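Local coordinates for 23S rRNA (guanine(2535)-N(1))-methyltransferase (Streptomyces viridochromogenes, PDB 1O9G), which methylates guanine-2535 of 23S ribosomal RNA at N1, using S-adenosyl-L-methionine as methyl donor, and so confers resistance to the orthosomycin antibiotic avilamycin, at residues A[209-214]-A[237-242]; A[54-59]-A[170-175]; A[21-26]-A[94-99]; A[29-34]-A[63-68]; A[2-7]-A[36-41]. The protein carries 3 engineered substitutions. One frame throughout, in Å; residues are numbered along the deposited sequence.

Interaction 1: A[209-214]-A[237-242]. Engineered in segment 237-242: Met239 (natural residue Leu).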
# COMPACT_ATOMS: atom_id res chain seq x y z
N VAL A 209 11.92 -3.32 -6.23
CA VAL A 209 11.21 -4.54 -5.86
C VAL A 209 9.72 -4.30 -6.04
O VAL A 209 9.16 -3.37 -5.45
CB VAL A 209 11.52 -4.93 -4.43
CG1 VAL A 209 10.73 -6.15 -3.99
CG2 VAL A 209 13.04 -5.14 -4.25
N ILE A 210 9.11 -5.16 -6.84
CA ILE A 210 7.68 -5.16 -7.08
C ILE A 210 7.04 -6.30 -6.31
O ILE A 210 7.29 -7.46 -6.58
CB ILE A 210 7.34 -5.30 -8.57
CG1 ILE A 210 8.02 -4.21 -9.40
CG2 ILE A 210 5.84 -5.24 -8.75
CD1 ILE A 210 8.09 -4.52 -10.85
N ALA A 211 6.16 -5.95 -5.38
CA ALA A 211 5.49 -6.92 -4.50
C ALA A 211 3.99 -6.83 -4.79
O ALA A 211 3.38 -5.78 -4.67
CB ALA A 211 5.75 -6.62 -3.07
N VAL A 212 3.42 -7.96 -5.18
CA VAL A 212 1.98 -8.07 -5.41
C VAL A 212 1.37 -9.17 -4.55
O VAL A 212 1.99 -10.19 -4.31
CB VAL A 212 1.68 -8.29 -6.90
CG1 VAL A 212 2.29 -7.17 -7.74
CG2 VAL A 212 2.22 -9.59 -7.38
N THR A 213 0.15 -8.94 -4.11
CA THR A 213 -0.57 -9.89 -3.29
C THR A 213 -1.99 -10.08 -3.83
O THR A 213 -2.56 -9.21 -4.49
CB THR A 213 -0.52 -9.44 -1.80
OG1 THR A 213 -1.23 -10.36 -0.99
CG2 THR A 213 -1.16 -8.09 -1.58
N ASP A 214 -2.54 -11.26 -3.58
CA ASP A 214 -3.83 -11.71 -4.15
C ASP A 214 -4.42 -12.74 -3.21
O ASP A 214 -3.72 -13.30 -2.37
CB ASP A 214 -3.58 -12.35 -5.52
CG ASP A 214 -4.76 -12.27 -6.48
OD1 ASP A 214 -5.93 -12.08 -6.08
OD2 ASP A 214 -4.58 -12.42 -7.71
N ALA A 237 1.66 -13.68 -1.67
CA ALA A 237 2.38 -12.57 -2.27
C ALA A 237 3.56 -13.10 -3.04
O ALA A 237 4.06 -14.19 -2.77
CB ALA A 237 2.82 -11.60 -1.21
N VAL A 238 4.00 -12.31 -4.01
CA VAL A 238 5.20 -12.60 -4.78
C VAL A 238 5.92 -11.27 -4.99
O VAL A 238 5.30 -10.23 -5.10
CB VAL A 238 4.87 -13.30 -6.13
CG1 VAL A 238 4.08 -12.40 -7.05
CG2 VAL A 238 6.15 -13.81 -6.77
N MSE A 239 7.26 -11.35 -4.99
CA MSE A 239 8.09 -10.19 -5.26
C MSE A 239 9.03 -10.48 -6.40
O MSE A 239 9.59 -11.55 -6.45
CB MSE A 239 8.96 -9.87 -4.04
CG MSE A 239 8.22 -9.64 -2.76
SE MSE A 239 9.44 -9.26 -1.32
CE MSE A 239 11.08 -10.11 -2.03
N VAL A 240 9.19 -9.50 -7.27
CA VAL A 240 10.12 -9.58 -8.38
C VAL A 240 10.94 -8.29 -8.47
O VAL A 240 10.56 -7.25 -8.01
CB VAL A 240 9.39 -9.81 -9.75
CG1 VAL A 240 8.64 -11.13 -9.76
CG2 VAL A 240 8.51 -8.69 -10.08
N ARG A 241 12.09 -8.40 -9.10
CA ARG A 241 12.93 -7.26 -9.34
C ARG A 241 12.63 -6.68 -10.72
O ARG A 241 12.52 -7.43 -11.68
CB ARG A 241 14.38 -7.69 -9.29
CG ARG A 241 15.33 -6.56 -9.60
CD ARG A 241 16.68 -6.64 -8.94
NE ARG A 241 16.60 -6.82 -7.51
CZ ARG A 241 16.95 -7.92 -6.85
NH1 ARG A 241 17.33 -9.02 -7.50
NH2 ARG A 241 16.89 -7.93 -5.50
N ALA A 242 12.60 -5.37 -10.81
CA ALA A 242 12.28 -4.68 -12.07
C ALA A 242 13.22 -5.12 -13.20
O ALA A 242 12.75 -5.49 -14.26
CB ALA A 242 12.33 -3.18 -11.89

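Interaction 2: A[54-59]-A[170-175]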
# COMPACT_ATOMS: atom_id res chain seq x y z
N THR A 54 11.15 5.32 -1.64
CA THR A 54 9.96 5.80 -2.28
C THR A 54 9.09 4.59 -2.59
O THR A 54 9.53 3.65 -3.26
CB THR A 54 10.32 6.55 -3.54
OG1 THR A 54 11.04 7.75 -3.17
CG2 THR A 54 9.08 6.95 -4.31
N LEU A 55 7.88 4.59 -2.05
CA LEU A 55 6.92 3.49 -2.18
C LEU A 55 5.73 3.92 -3.03
O LEU A 55 5.14 4.96 -2.78
CB LEU A 55 6.44 3.10 -0.80
CG LEU A 55 5.28 2.10 -0.64
CD1 LEU A 55 5.62 0.79 -1.18
CD2 LEU A 55 4.79 2.00 0.79
N TRP A 56 5.37 3.07 -4.01
CA TRP A 56 4.28 3.33 -4.93
C TRP A 56 3.27 2.18 -4.85
O TRP A 56 3.64 1.01 -4.96
CB TRP A 56 4.84 3.40 -6.34
CG TRP A 56 3.91 3.68 -7.48
CD1 TRP A 56 2.66 4.21 -7.46
CD2 TRP A 56 4.24 3.49 -8.86
NE1 TRP A 56 2.19 4.36 -8.74
CE2 TRP A 56 3.12 3.91 -9.62
CE3 TRP A 56 5.34 2.95 -9.54
CZ2 TRP A 56 3.09 3.85 -11.00
CZ3 TRP A 56 5.30 2.88 -10.94
CH2 TRP A 56 4.19 3.33 -11.64
N ASP A 57 1.99 2.55 -4.74
CA ASP A 57 0.88 1.63 -4.91
C ASP A 57 0.09 2.08 -6.13
O ASP A 57 -0.66 3.07 -6.06
CB ASP A 57 0.01 1.59 -3.68
CG ASP A 57 -1.05 0.54 -3.75
OD1 ASP A 57 -1.36 0.04 -4.88
OD2 ASP A 57 -1.62 0.13 -2.72
N PRO A 58 0.31 1.41 -7.27
CA PRO A 58 -0.34 1.75 -8.55
C PRO A 58 -1.73 1.15 -8.76
O PRO A 58 -2.33 1.34 -9.83
CB PRO A 58 0.63 1.18 -9.58
CG PRO A 58 1.14 -0.07 -8.93
CD PRO A 58 1.28 0.33 -7.46
N CYS A 59 -2.23 0.42 -7.77
CA CYS A 59 -3.61 -0.04 -7.74
C CYS A 59 -4.14 0.22 -6.36
O CYS A 59 -4.53 -0.67 -5.62
CB CYS A 59 -3.76 -1.51 -8.07
SG CYS A 59 -2.87 -2.07 -9.51
N ASP A 170 11.46 2.77 -5.25
CA ASP A 170 12.25 1.61 -4.89
C ASP A 170 11.40 0.37 -4.64
O ASP A 170 11.89 -0.73 -4.76
CB ASP A 170 13.09 1.91 -3.66
CG ASP A 170 13.81 3.24 -3.76
OD1 ASP A 170 14.80 3.31 -4.52
OD2 ASP A 170 13.41 4.27 -3.19
N VAL A 171 10.16 0.57 -4.20
CA VAL A 171 9.24 -0.51 -3.88
C VAL A 171 7.89 -0.17 -4.46
O VAL A 171 7.40 0.95 -4.29
CB VAL A 171 9.13 -0.74 -2.35
CG1 VAL A 171 8.13 -1.86 -2.03
CG2 VAL A 171 10.51 -1.07 -1.74
N VAL A 172 7.31 -1.13 -5.16
CA VAL A 172 5.90 -1.15 -5.49
C VAL A 172 5.27 -2.23 -4.60
O VAL A 172 5.79 -3.32 -4.49
CB VAL A 172 5.68 -1.49 -6.95
CG1 VAL A 172 4.19 -1.86 -7.20
CG2 VAL A 172 6.15 -0.36 -7.82
N LEU A 173 4.14 -1.91 -3.99
CA LEU A 173 3.43 -2.88 -3.16
C LEU A 173 1.96 -2.64 -3.41
O LEU A 173 1.46 -1.55 -3.19
CB LEU A 173 3.82 -2.76 -1.69
CG LEU A 173 3.41 -3.87 -0.73
CD1 LEU A 173 4.28 -3.83 0.53
CD2 LEU A 173 1.95 -3.80 -0.34
N THR A 174 1.27 -3.67 -3.91
CA THR A 174 -0.13 -3.53 -4.22
C THR A 174 -0.90 -4.84 -4.04
O THR A 174 -0.38 -5.91 -4.24
CB THR A 174 -0.27 -2.95 -5.63
OG1 THR A 174 -1.60 -2.47 -5.82
CG2 THR A 174 0.01 -3.99 -6.71
N ASP A 175 -2.15 -4.68 -3.65
CA ASP A 175 -3.12 -5.74 -3.55
C ASP A 175 -3.90 -5.70 -4.85
O ASP A 175 -4.47 -4.67 -5.22
CB ASP A 175 -4.03 -5.46 -2.34
CG ASP A 175 -4.96 -6.60 -2.01
OD1 ASP A 175 -4.71 -7.76 -2.39
OD2 ASP A 175 -6.01 -6.39 -1.36
O HOH W 1 13.71 6.90 -3.22
O HOH W 2 -3.23 -1.90 -3.24
O HOH W 3 -6.28 -2.87 -5.71

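Interaction 3: A[21-26]-A[94-99]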
# COMPACT_ATOMS: atom_id res chain seq x y z
N VAL A 21 -9.40 5.52 12.63
CA VAL A 21 -8.84 6.76 12.10
C VAL A 21 -8.84 6.70 10.55
O VAL A 21 -9.41 7.56 9.85
CB VAL A 21 -7.43 7.03 12.65
CG1 VAL A 21 -6.88 8.39 12.11
CG2 VAL A 21 -7.45 7.00 14.19
N LEU A 22 -8.17 5.69 10.03
CA LEU A 22 -8.18 5.40 8.61
C LEU A 22 -9.58 5.05 8.16
O LEU A 22 -10.41 4.54 8.93
CB LEU A 22 -7.14 4.33 8.27
CG LEU A 22 -5.70 4.81 8.24
CD1 LEU A 22 -5.16 5.33 9.57
CD2 LEU A 22 -4.73 3.72 7.70
N HIS A 23 -9.84 5.33 6.90
CA HIS A 23 -11.18 5.31 6.34
C HIS A 23 -11.51 4.01 5.66
O HIS A 23 -10.68 3.48 4.91
CB HIS A 23 -11.33 6.44 5.34
CG HIS A 23 -11.26 7.79 5.96
ND1 HIS A 23 -10.14 8.59 5.95
CD2 HIS A 23 -12.20 8.47 6.65
CE1 HIS A 23 -10.41 9.72 6.59
NE2 HIS A 23 -11.65 9.68 7.01
N SER A 24 -12.72 3.51 5.96
CA SER A 24 -13.28 2.28 5.41
C SER A 24 -14.22 2.60 4.25
O SER A 24 -14.76 3.69 4.15
CB SER A 24 -14.05 1.50 6.51
OG SER A 24 -15.04 2.31 7.12
N ALA A 25 -14.44 1.60 3.41
CA ALA A 25 -15.35 1.67 2.29
C ALA A 25 -16.11 0.35 2.17
O ALA A 25 -15.55 -0.70 2.41
CB ALA A 25 -14.55 1.90 1.04
N PRO A 26 -17.37 0.36 1.75
CA PRO A 26 -18.09 -0.89 1.55
C PRO A 26 -17.55 -1.71 0.37
O PRO A 26 -17.58 -2.94 0.40
CB PRO A 26 -19.52 -0.42 1.29
CG PRO A 26 -19.34 1.00 0.75
CD PRO A 26 -18.18 1.54 1.44
N ALA A 94 -7.75 9.61 -1.28
CA ALA A 94 -7.27 10.94 -0.99
C ALA A 94 -7.54 11.29 0.49
O ALA A 94 -6.71 11.92 1.11
CB ALA A 94 -7.92 11.95 -1.89
N LYS A 95 -8.69 10.90 1.03
CA LYS A 95 -8.98 11.10 2.45
C LYS A 95 -7.98 10.35 3.31
O LYS A 95 -7.52 10.85 4.34
CB LYS A 95 -10.41 10.69 2.83
CG LYS A 95 -11.48 11.59 2.29
CD LYS A 95 -12.85 11.18 2.83
CE LYS A 95 -13.13 11.73 4.23
NZ LYS A 95 -14.59 11.74 4.51
N ASN A 96 -7.62 9.14 2.90
CA ASN A 96 -6.64 8.38 3.66
C ASN A 96 -5.27 9.03 3.57
O ASN A 96 -4.59 9.18 4.58
CB ASN A 96 -6.60 6.89 3.28
CG ASN A 96 -7.64 6.08 3.98
OD1 ASN A 96 -7.86 6.29 5.17
ND2 ASN A 96 -8.27 5.09 3.30
N LEU A 97 -4.85 9.44 2.38
CA LEU A 97 -3.54 10.07 2.24
C LEU A 97 -3.43 11.40 2.98
O LEU A 97 -2.34 11.81 3.36
CB LEU A 97 -3.13 10.28 0.79
CG LEU A 97 -2.78 9.03 0.05
CD1 LEU A 97 -2.26 9.48 -1.32
CD2 LEU A 97 -1.79 8.13 0.68
N ALA A 98 -4.55 12.08 3.17
CA ALA A 98 -4.57 13.30 3.97
C ALA A 98 -4.05 13.02 5.40
O ALA A 98 -3.55 13.93 6.05
CB ALA A 98 -5.95 13.90 4.00
N LEU A 99 -4.20 11.79 5.88
CA LEU A 99 -3.73 11.39 7.20
C LEU A 99 -2.22 11.25 7.32
O LEU A 99 -1.72 10.99 8.41
CB LEU A 99 -4.41 10.08 7.62
CG LEU A 99 -5.94 10.13 7.63
CD1 LEU A 99 -6.46 8.74 7.84
CD2 LEU A 99 -6.46 11.08 8.68

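Interaction 4: A[29-34]-A[63-68]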
# COMPACT_ATOMS: atom_id res chain seq x y z
N PRO A 29 -11.70 -3.67 0.27
CA PRO A 29 -11.28 -4.37 1.46
C PRO A 29 -10.24 -3.56 2.23
O PRO A 29 -9.55 -2.72 1.69
CB PRO A 29 -10.63 -5.61 0.89
CG PRO A 29 -10.02 -5.14 -0.39
CD PRO A 29 -10.98 -4.13 -0.93
N ALA A 30 -10.18 -3.85 3.50
CA ALA A 30 -9.05 -3.44 4.29
C ALA A 30 -7.96 -4.45 3.88
O ALA A 30 -8.16 -5.29 2.99
CB ALA A 30 -9.41 -3.50 5.76
N PHE A 31 -6.82 -4.34 4.49
CA PHE A 31 -5.76 -5.32 4.37
C PHE A 31 -5.22 -5.54 5.79
O PHE A 31 -5.10 -4.59 6.54
CB PHE A 31 -4.65 -4.77 3.47
CG PHE A 31 -3.71 -5.81 2.99
CD1 PHE A 31 -3.97 -6.53 1.85
CD2 PHE A 31 -2.56 -6.09 3.71
CE1 PHE A 31 -3.13 -7.55 1.44
CE2 PHE A 31 -1.69 -7.09 3.28
CZ PHE A 31 -1.96 -7.79 2.15
N PRO A 32 -4.87 -6.77 6.18
CA PRO A 32 -4.35 -6.97 7.54
C PRO A 32 -3.03 -6.24 7.77
O PRO A 32 -2.12 -6.40 6.98
CB PRO A 32 -4.12 -8.48 7.64
CG PRO A 32 -4.74 -9.06 6.48
CD PRO A 32 -4.96 -8.03 5.43
N VAL A 33 -2.95 -5.43 8.82
CA VAL A 33 -1.76 -4.66 9.12
C VAL A 33 -0.53 -5.56 9.26
O VAL A 33 0.53 -5.25 8.75
CB VAL A 33 -1.95 -3.81 10.38
CG1 VAL A 33 -0.68 -3.10 10.76
CG2 VAL A 33 -3.10 -2.79 10.14
N ARG A 34 -0.68 -6.67 9.96
CA ARG A 34 0.49 -7.52 10.19
C ARG A 34 1.08 -8.04 8.88
O ARG A 34 2.30 -8.09 8.71
CB ARG A 34 0.13 -8.68 11.11
CG ARG A 34 1.30 -9.52 11.50
CD ARG A 34 0.96 -10.64 12.42
NE ARG A 34 2.15 -11.18 13.05
CZ ARG A 34 2.16 -12.27 13.81
NH1 ARG A 34 1.04 -12.94 14.04
NH2 ARG A 34 3.30 -12.69 14.35
N GLY A 63 -6.78 3.27 -0.68
CA GLY A 63 -5.60 3.87 -0.11
C GLY A 63 -5.29 3.44 1.31
O GLY A 63 -4.32 3.95 1.90
N TYR A 64 -6.08 2.52 1.86
CA TYR A 64 -5.88 2.09 3.23
C TYR A 64 -4.50 1.45 3.35
O TYR A 64 -3.76 1.71 4.31
CB TYR A 64 -6.99 1.10 3.63
CG TYR A 64 -6.74 0.48 4.96
CD1 TYR A 64 -7.06 1.17 6.13
CD2 TYR A 64 -6.19 -0.78 5.06
CE1 TYR A 64 -6.78 0.62 7.38
CE2 TYR A 64 -5.93 -1.36 6.31
CZ TYR A 64 -6.23 -0.66 7.45
OH TYR A 64 -5.97 -1.19 8.69
N LEU A 65 -4.16 0.54 2.44
CA LEU A 65 -2.91 -0.18 2.51
C LEU A 65 -1.70 0.76 2.50
O LEU A 65 -0.80 0.66 3.34
CB LEU A 65 -2.82 -1.24 1.41
CG LEU A 65 -1.52 -2.03 1.27
CD1 LEU A 65 -1.10 -2.70 2.59
CD2 LEU A 65 -1.69 -3.07 0.15
N LEU A 66 -1.67 1.67 1.56
CA LEU A 66 -0.56 2.58 1.44
C LEU A 66 -0.47 3.49 2.64
O LEU A 66 0.62 3.79 3.08
CB LEU A 66 -0.68 3.39 0.13
CG LEU A 66 0.49 4.33 -0.17
CD1 LEU A 66 1.77 3.55 -0.39
CD2 LEU A 66 0.18 5.15 -1.37
N THR A 67 -1.60 3.87 3.19
CA THR A 67 -1.61 4.78 4.32
C THR A 67 -1.13 4.08 5.59
O THR A 67 -0.35 4.65 6.38
CB THR A 67 -3.00 5.39 4.53
OG1 THR A 67 -3.37 6.14 3.35
CG2 THR A 67 -3.00 6.37 5.67
N VAL A 68 -1.53 2.82 5.80
CA VAL A 68 -1.01 1.97 6.89
C VAL A 68 0.51 1.94 6.80
O VAL A 68 1.19 2.17 7.79
CB VAL A 68 -1.57 0.53 6.86
CG1 VAL A 68 -0.73 -0.45 7.66
CG2 VAL A 68 -2.98 0.56 7.32
O HOH W 4 -6.87 -4.01 8.63

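Interaction 5: A[2-7]-A[36-41]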
# COMPACT_ATOMS: atom_id res chain seq x y z
N SER A 2 3.92 -20.32 5.09
CA SER A 2 5.01 -19.36 5.48
C SER A 2 4.86 -18.89 6.92
O SER A 2 3.76 -18.91 7.49
CB SER A 2 5.02 -18.14 4.56
OG SER A 2 5.20 -18.49 3.20
N ALA A 3 5.98 -18.43 7.48
CA ALA A 3 6.02 -17.85 8.82
C ALA A 3 6.38 -16.37 8.73
O ALA A 3 7.09 -15.95 7.81
CB ALA A 3 7.05 -18.59 9.67
N TYR A 4 5.87 -15.59 9.68
CA TYR A 4 6.29 -14.20 9.83
C TYR A 4 7.76 -14.12 10.23
O TYR A 4 8.14 -14.63 11.28
CB TYR A 4 5.43 -13.49 10.87
CG TYR A 4 3.99 -13.30 10.46
CD1 TYR A 4 3.63 -12.28 9.58
CD2 TYR A 4 2.99 -14.13 10.94
CE1 TYR A 4 2.31 -12.11 9.20
CE2 TYR A 4 1.67 -13.96 10.55
CZ TYR A 4 1.34 -12.94 9.69
OH TYR A 4 0.03 -12.75 9.30
N ARG A 5 8.56 -13.52 9.37
CA ARG A 5 9.99 -13.32 9.57
C ARG A 5 10.29 -12.00 10.29
O ARG A 5 11.27 -11.89 11.01
CB ARG A 5 10.68 -13.34 8.20
CG ARG A 5 12.16 -13.60 8.25
CD ARG A 5 12.81 -13.59 6.89
NE ARG A 5 12.30 -14.67 6.04
CZ ARG A 5 11.95 -14.54 4.77
NH1 ARG A 5 12.09 -13.39 4.12
NH2 ARG A 5 11.49 -15.59 4.10
N HIS A 6 9.43 -11.01 10.08
CA HIS A 6 9.67 -9.64 10.54
C HIS A 6 8.65 -9.21 11.56
O HIS A 6 8.99 -8.66 12.61
CB HIS A 6 9.63 -8.68 9.35
CG HIS A 6 10.75 -8.89 8.40
ND1 HIS A 6 10.64 -9.70 7.30
CD2 HIS A 6 12.02 -8.41 8.40
CE1 HIS A 6 11.80 -9.73 6.66
NE2 HIS A 6 12.65 -8.95 7.31
N ALA A 7 7.38 -9.45 11.23
CA ALA A 7 6.27 -9.23 12.13
C ALA A 7 6.09 -10.48 12.99
O ALA A 7 5.07 -11.16 12.91
CB ALA A 7 4.99 -8.92 11.32
N ALA A 36 0.66 -6.61 5.95
CA ALA A 36 1.20 -5.45 5.22
C ALA A 36 2.64 -5.17 5.62
O ALA A 36 3.52 -5.00 4.76
CB ALA A 36 0.36 -4.22 5.45
N THR A 37 2.90 -5.14 6.91
CA THR A 37 4.23 -4.81 7.39
C THR A 37 5.22 -5.95 7.10
O THR A 37 6.37 -5.70 6.79
CB THR A 37 4.20 -4.39 8.85
OG1 THR A 37 5.51 -3.96 9.23
CG2 THR A 37 3.87 -5.50 9.77
N GLU A 38 4.75 -7.20 7.11
CA GLU A 38 5.59 -8.35 6.76
C GLU A 38 6.05 -8.25 5.31
O GLU A 38 7.22 -8.41 5.01
CB GLU A 38 4.83 -9.66 7.00
CG GLU A 38 5.60 -10.92 6.61
CD GLU A 38 6.76 -11.27 7.52
OE1 GLU A 38 6.83 -10.76 8.65
OE2 GLU A 38 7.62 -12.09 7.11
N ILE A 39 5.13 -7.98 4.39
CA ILE A 39 5.46 -7.93 2.98
C ILE A 39 6.42 -6.74 2.76
O ILE A 39 7.42 -6.88 2.05
CB ILE A 39 4.20 -7.80 2.09
CG1 ILE A 39 3.30 -9.03 2.20
CG2 ILE A 39 4.62 -7.56 0.66
CD1 ILE A 39 1.91 -8.87 1.61
N PHE A 40 6.10 -5.59 3.32
CA PHE A 40 6.92 -4.39 3.12
C PHE A 40 8.35 -4.62 3.62
O PHE A 40 9.32 -4.27 2.95
CB PHE A 40 6.28 -3.16 3.78
CG PHE A 40 7.07 -1.91 3.62
CD1 PHE A 40 7.18 -1.32 2.38
CD2 PHE A 40 7.73 -1.33 4.69
CE1 PHE A 40 7.91 -0.18 2.21
CE2 PHE A 40 8.45 -0.18 4.54
CZ PHE A 40 8.55 0.40 3.30
N GLN A 41 8.48 -5.22 4.80
CA GLN A 41 9.81 -5.49 5.36
C GLN A 41 10.58 -6.52 4.54
O GLN A 41 11.78 -6.40 4.38
CB GLN A 41 9.70 -5.87 6.84
CG GLN A 41 9.24 -4.70 7.70
CD GLN A 41 9.26 -5.03 9.16
OE1 GLN A 41 10.34 -5.27 9.71
NE2 GLN A 41 8.10 -5.09 9.79
O HOH W 5 8.81 -5.52 12.34

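Interaction 1: A[209-214]-A[237-242]
Ile210 and Val240 meet through flat peptide groups: Val240 O takes the N-H of Ile210 nearly end-on, at 2.8 Å from Ile210 N, and Val240 N donates to Ile210 O in return. The peptide edges of Val212 and Val238 are joined in the same reciprocal way, with Val212 N 2.9 Å from Val238 O. Between these bonds CA-H groups lean on the carbonyl oxygens, Met239 CA lying 3.1 Å from Ile210 O. Strands 209-214 and 235-241 thus run antiparallel. In this 3-2-1-4-5-7-6 sheet, the strand order of class I (Rossmann-like) methyltransferases, the last strand, 235-241, runs antiparallel between strand 209-214 and the edge strand 228-232. One face of the pair carries Ile210, Val212, Val238 and Val240, with Leu197 of helix 190-203 packing on Ile210 and Val240. Here Val212 and Val238 lie side by side and point the same way, and the methyls Val212 CG2 and Val238 CG1 are pressed to 3.4 Å. Each of these methyls stands between its own backbone N and carbonyl carbon (chi1 of Val238 65°). The other face, under helix 33-45, carries the engineered selenomethionine Met239. Its CB lies 4.1 Å from Val209 CG1 and its CG rests 3.9 Å from Ala211 CB. Further along, Thr213 CB touches Ala237 CB, while Thr213 OG1 bonds to Ser236 O.

Interaction 2: A[54-59]-A[170-175]
Backbone bonds join Thr54 and Trp56 to Asp170, Val171 and Leu173 on parallel strands, first and fourth in chain order, side by side in the middle of the Rossmann-like sheet. Trp56 N donates to Val171 O at 2.9 Å, and Leu173 N returns to Trp56 O at 3.1 Å. At the start of the pair Thr54 O accepts from both Asp170 N and Val171 N, in the plane of its carbonyl. The Asp170 carboxylate closes this end: its OD2 receives Thr54 N almost straight (2.9 Å, 176°) on the anti lone pair, and a water links the same oxygen to Thr54 OG1.

Apolar contacts fill both faces. Leu55 CD1 lies 3.7 Å from Val171 CG1, on the side covered by helices 33-45 and 64-72. On the other side Val172 lies alongside Trp56, its CG2 3.8 Å from Trp56 CE3, while Val172 CG1 meets Pro58 CD; the indole NE1 itself bonds to Ser83.

A second group of side-chain polar bonds lies at the C-terminal ends of the strands. With its CG anti to the backbone N (chi1 -173°), the Asp57 carboxylate reaches across to Thr174, whose OG1 donates to Asp57 OD1 at 2.7 Å. Cys59 N reaches Asp57 OD1 at 3.0 Å from the opposite face of the carboxylate, forming an Asx turn. Asp57 OD2 takes a hydrogen from a water that also bridges Cys59 O and Asp175 N. Bonds from opposite faces probably limit rotation of the carboxylate and tie the turn after strand 53-57 to strand 171-175, in the region where class I methyltransferases generally bind S-adenosyl-L-methionine.

Interaction 3: A[21-26]-A[94-99]
His23 lays its imidazole against Lys95 and Asn96 of helix 87-98, and each atom of the side chain has a neighbour there. Its CB lies 3.5 Å from Asn96 OD1. With CG beside the backbone N (chi1 -67°), the ring swings to the acceptor that the main-chain N-H already uses. His23 N donates to Asn96 OD1 at 2.8 Å, in the carbonyl plane and on a lone pair. ND1 adds only a weak bond to that oxygen, at 3.3 Å, with Asn96 OD1 standing at the ring edge. Farther out, CE1 passes close to Lys95 CB and Lys95 O, and at the tip NE2 meets Lys95 CE at 3.8 Å. The lysine chain, bent at chi3, thus spreads over one face of the ring, with its CB 4.1 Å from the centroid in a CH-pi contact. Val21 O lies above the opposite face, over the ring centre, and is itself bonded to Arg108 of helix 102-119.

The contact ties the long segment that precedes helix 33-45 to the last turn of helix 87-98, which follows strand 77-84 in the Rossmann-like fold. Asn96 grips the segment from both ends of its amide, because ND2 also makes a weak bond to His23 O while donating to Ser62 O in the turn after strand 53-57. Beyond the amide, Leu99 CD1 fits against Leu22 CG at 4.0 Å and touches Val21 O. Leu22 continues this apolar surface onto Tyr64 and Val68 of helix 64-72, and Val21 onto helices 102-119 and 122-140.

Interaction 4: A[29-34]-A[63-68]
Tyr64 and Phe31 bring together the starts of helices 64-72 and 33-45, two helices that cover the same face of the Rossmann-like sheet. The phenol ring of Tyr64, its CG anti to the backbone N (chi1 172°), projects toward the 29-34 segment and slots in edge first. Phe31 O lies in the ring plane at that edge, 3.3 Å from Tyr64 CE2. Ala30 CB covers one face of the ring, 4.1 Å from Tyr64 CE2, and Val68 CG2 from the next turn of the helix lies over the opposite face. Phe31 in turn runs alongside Leu65, the two side chains pointing the same way; Leu65 CD2 lies over one face of the phenyl ring, and Leu65 CD1 comes 3.9 Å from Phe31 CD2. Pro32 CD lies over the other face of this ring, which is thus held between leucine and proline. Val33 stands at about a right angle to Tyr64, its CG2 3.6 Å from Tyr64 OH. The other methyl of Val33, CG1, packs 4.1 Å from Val68 CG1. Polar linkage between the segments runs through a water, which donates to Phe31 O at 2.8 Å and to Tyr64 OH at 3.0 Å, while Tyr64 OH also bonds to Leu16 O. Behind the contact, at the N-cap of helix 64-72, Gly63 O receives Thr67 N and Thr67 OG1 from opposite faces of its carbonyl plane.

Interaction 5: A[2-7]-A[36-41]
Glu38 receives three successive backbone N-H groups of the N-terminal segment on its carboxylate. Arg5 N donates to Glu38 OE2 at 2.8 Å, on the syn side but 30° out of the carboxylate plane. Glu38 OE1 accepts twice: His6 N, at 3.0 Å, uses its syn lone pair, and Ala7 N, at 2.9 Å, comes nearly along the C-O axis. A bend at chi2 (71°) swings the carboxylate outward into this curl of backbone, and a salt bridge from Glu38 OE2 to Arg42 adds to the hold and probably favours the charged form. In this way the chain start is fastened across helix 33-45, the helix leading into the first strand of the Rossmann-like domain. Tyr4 turns the edge of its ring to the glutamate, CD1 3.7 Å from Glu38 OE1, with ring and carboxylate planes almost perpendicular. One turn along the helix, Gln41 CB covers a face of the His6 ring, 3.9 Å from its centroid. The Gln41 amide is held by NE2 donating to Thr37 OG1 and to a water that bridges to His6 O. Thr37 OG1 bonds in turn to His73, leaving its methyl CG2 to pack 3.9 Å from Ala7 CB.

Interactions 1 and 2 are adjoining parts of one sheet, their centres 9 Å apart, and probable hydrogen bonds from Ala211 N to Val172 O (2.8 Å) and Val172 N to Val209 O join them. Helix 33-45 connects interactions 4 and 5 and packs on both strand pairs: Ile39 touches Ala211 and Leu173, and Phe40 meets Leu55. Arg34 joins 4 to 5 by bonding to Ala7 O and by a cation-pi contact with Tyr4. Along the chain, interaction 4 is nested inside the loop closed by interaction 3, touching it where Val68 meets Leu22. The centres of interactions 2 and 3 are about 17 Å apart; the C-terminal strand ends in interaction 2 probably border the cofactor site, as in related methyltransferases.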